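Local structure of Tv2483 (Treponema vincentii, 6DET) at residues V191-Y196 / S215-T220. The protein binds L-arginine with high selectivity and probably serves as the solute-binding lipoprotein of an ABC-type amino-acid transporter. Residues are numbered along the deposited sequence; the frame is centred on the assembly and turned at random.
Sequences VVDLIY and STEYYT. With ARG (arginine), chain B.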
loop_
_atom_site.group_PDB
_atom_site.type_symbol
_atom_site.label_atom_id
_atom_site.label_comp_id
_atom_site.label_asym_id
_atom_site.label_seq_id
_atom_site.Cartn_x
_atom_site.Cartn_y
_atom_site.Cartn_z
ATOM N N VAL A 191 -8.174 -1.073 -11.530
ATOM C CA VAL A 191 -6.755 -1.134 -11.159
ATOM C C VAL A 191 -6.661 -1.569 -9.705
ATOM O O VAL A 191 -7.348 -1.012 -8.831
ATOM C CB VAL A 191 -6.053 0.221 -11.350
ATOM C CG1 VAL A 191 -4.583 0.127 -10.886
ATOM C CG2 VAL A 191 -6.110 0.648 -12.760
ATOM N N VAL A 192 -5.810 -2.558 -9.431
ATOM C CA VAL A 192 -5.532 -2.987 -8.068
ATOM C C VAL A 192 -4.030 -3.198 -7.958
ATOM O O VAL A 192 -3.316 -3.266 -8.966
ATOM C CB VAL A 192 -6.298 -4.269 -7.683
ATOM C CG1 VAL A 192 -7.808 -4.024 -7.714
ATOM C CG2 VAL A 192 -5.971 -5.422 -8.637
ATOM N N ASP A 193 -3.541 -3.263 -6.715
ATOM C CA ASP A 193 -2.142 -3.601 -6.475
ATOM C C ASP A 193 -2.017 -5.113 -6.402
ATOM O O ASP A 193 -2.813 -5.788 -5.731
ATOM C CB ASP A 193 -1.576 -2.995 -5.181
ATOM C CG ASP A 193 -1.417 -1.482 -5.222
ATOM O OD1 ASP A 193 -1.569 -0.849 -6.285
ATOM O OD2 ASP A 193 -1.091 -0.910 -4.141
ATOM N N LEU A 194 -1.013 -5.643 -7.101
ATOM C CA LEU A 194 -0.735 -7.068 -7.033
ATOM C C LEU A 194 -0.643 -7.569 -5.597
ATOM O O LEU A 194 -1.235 -8.600 -5.256
ATOM C CB LEU A 194 0.569 -7.368 -7.786
ATOM C CG LEU A 194 0.995 -8.831 -7.810
ATOM C CD1 LEU A 194 -0.024 -9.663 -8.560
ATOM C CD2 LEU A 194 2.366 -8.936 -8.475
ATOM N N ILE A 195 0.091 -6.851 -4.730
ATOM C CA ILE A 195 0.446 -7.387 -3.411
ATOM C C ILE A 195 -0.804 -7.731 -2.597
ATOM O O ILE A 195 -0.882 -8.798 -1.972
ATOM C CB ILE A 195 1.355 -6.398 -2.648
ATOM C CG1 ILE A 195 2.792 -6.496 -3.194
ATOM C CG2 ILE A 195 1.322 -6.653 -1.154
ATOM C CD1 ILE A 195 3.562 -7.772 -2.751
ATOM N N TYR A 196 -1.782 -6.829 -2.554
ATOM C CA TYR A 196 -2.951 -7.121 -1.725
ATOM C C TYR A 196 -3.950 -8.001 -2.444
ATOM O O TYR A 196 -4.927 -8.428 -1.815
ATOM C CB TYR A 196 -3.624 -5.823 -1.187
ATOM C CG TYR A 196 -4.294 -4.885 -2.186
ATOM C CD1 TYR A 196 -3.834 -3.575 -2.364
ATOM C CD2 TYR A 196 -5.439 -5.280 -2.880
ATOM C CE1 TYR A 196 -4.458 -2.716 -3.240
ATOM C CE2 TYR A 196 -6.066 -4.439 -3.768
ATOM C CZ TYR A 196 -5.599 -3.162 -3.947
ATOM O OH TYR A 196 -6.248 -2.320 -4.822
ATOM N N SER A 215 2.401 -0.716 -14.011
ATOM C CA SER A 215 3.428 -0.062 -13.233
ATOM C C SER A 215 4.260 -1.123 -12.538
ATOM O O SER A 215 3.791 -2.226 -12.262
ATOM C CB SER A 215 2.829 0.872 -12.187
ATOM O OG SER A 215 2.515 0.108 -11.044
ATOM N N THR A 216 5.494 -0.757 -12.216
ATOM C CA THR A 216 6.307 -1.541 -11.308
ATOM C C THR A 216 6.802 -0.586 -10.234
ATOM O O THR A 216 7.224 0.533 -10.548
ATOM C CB THR A 216 7.463 -2.247 -12.038
ATOM O OG1 THR A 216 8.332 -2.839 -11.081
ATOM C CG2 THR A 216 8.236 -1.283 -12.874
ATOM N N GLU A 217 6.684 -1.004 -8.977
ATOM C CA GLU A 217 6.723 -0.072 -7.853
ATOM C C GLU A 217 7.425 -0.715 -6.676
ATOM O O GLU A 217 7.642 -1.934 -6.630
ATOM C CB GLU A 217 5.307 0.330 -7.344
ATOM C CG GLU A 217 4.331 0.761 -8.352
ATOM C CD GLU A 217 2.914 0.995 -7.792
ATOM O OE1 GLU A 217 2.092 1.508 -8.580
ATOM O OE2 GLU A 217 2.571 0.605 -6.648
ATOM N N TYR A 218 7.684 0.126 -5.678
ATOM C CA TYR A 218 8.064 -0.279 -4.342
ATOM C C TYR A 218 7.080 0.291 -3.338
ATOM O O TYR A 218 6.548 1.389 -3.537
ATOM C CB TYR A 218 9.444 0.225 -3.958
ATOM C CG TYR A 218 10.468 -0.116 -5.005
ATOM C CD1 TYR A 218 11.001 -1.393 -5.082
ATOM C CD2 TYR A 218 10.889 0.837 -5.924
ATOM C CE1 TYR A 218 11.930 -1.710 -6.052
ATOM C CE2 TYR A 218 11.822 0.529 -6.891
ATOM C CZ TYR A 218 12.339 -0.745 -6.955
ATOM O OH TYR A 218 13.270 -1.055 -7.923
ATOM N N TYR A 219 6.834 -0.480 -2.292
ATOM C CA TYR A 219 6.079 -0.039 -1.132
ATOM C C TYR A 219 7.066 0.486 -0.096
ATOM O O TYR A 219 8.186 -0.022 0.021
ATOM C CB TYR A 219 5.302 -1.189 -0.500
ATOM C CG TYR A 219 3.979 -1.595 -1.169
ATOM C CD1 TYR A 219 3.375 -0.803 -2.124
ATOM C CD2 TYR A 219 3.341 -2.733 -0.741
ATOM C CE1 TYR A 219 2.096 -1.178 -2.666
ATOM C CE2 TYR A 219 2.107 -3.127 -1.262
ATOM C CZ TYR A 219 1.504 -2.342 -2.217
ATOM O OH TYR A 219 0.252 -2.714 -2.676
ATOM N N THR A 220 6.611 1.453 0.685
ATOM C CA THR A 220 7.398 2.056 1.755
ATOM C C THR A 220 6.468 2.372 2.918
ATOM O O THR A 220 5.254 2.084 2.882
ATOM C CB THR A 220 8.125 3.311 1.237
ATOM O OG1 THR A 220 8.991 3.860 2.246
ATOM C CG2 THR A 220 7.144 4.374 0.816
HETATM N N ARG B . -0.460 1.647 -3.136
HETATM C CA ARG B . -1.625 2.532 -2.877
HETATM C C ARG B . -1.131 3.940 -2.565
HETATM O O ARG B . 0.047 4.085 -2.186
HETATM C CB ARG B . -2.463 2.011 -1.711
HETATM C CG ARG B . -3.164 0.684 -1.980
HETATM C CD ARG B . -3.929 0.135 -0.779
HETATM N NE ARG B . -5.026 1.016 -0.430
HETATM C CZ ARG B . -5.062 1.802 0.641
HETATM N NH1 ARG B . -6.125 2.593 0.804
HETATM N NH2 ARG B . -4.058 1.822 1.519
HETATM O OXT ARG B . -1.903 4.903 -2.672
#
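The Y219 ring meets D193 and I195 along its rim: D193 OD2 lies in the ring plane beside the hydroxyl, on the CE1 side, and CG2 of I195 packs against the edge, 3.6 Å from Y219 CE2. On the Y196 ring, the carbonyl O of D193 sits over the centre of one face, 3.8 Å above the plane, while CD of the bound arginine approaches obliquely, 3.8 Å from Y196 CE1. Y219 OH donates to D193 OD2 over 2.7 Å, on the anti side, 27° out of the carboxylate plane, which is turned 48° from the ring. The same oxygen accepts a hydrogen bond from the ligand's amino group, ARG N to D193 OD2 2.8 Å, so Y219 and the ligand share one acceptor. D193 CG stands beside its own backbone N (chi1 -69°), which carries the carboxylate toward segment 215-220. OD1 is 4.4 Å from E217 OE2; K124, salt-bridged to both acids, probably offsets their repulsion. D193 thus holds the amino group in this family 3 binding cleft, where S43, S104, R109 and E148 also hydrogen-bond the ligand. Strand 120-129 pairs antiparallel with both 189-193 and 215-223, and the side chains meet where 189-193 passes into helix 194-197.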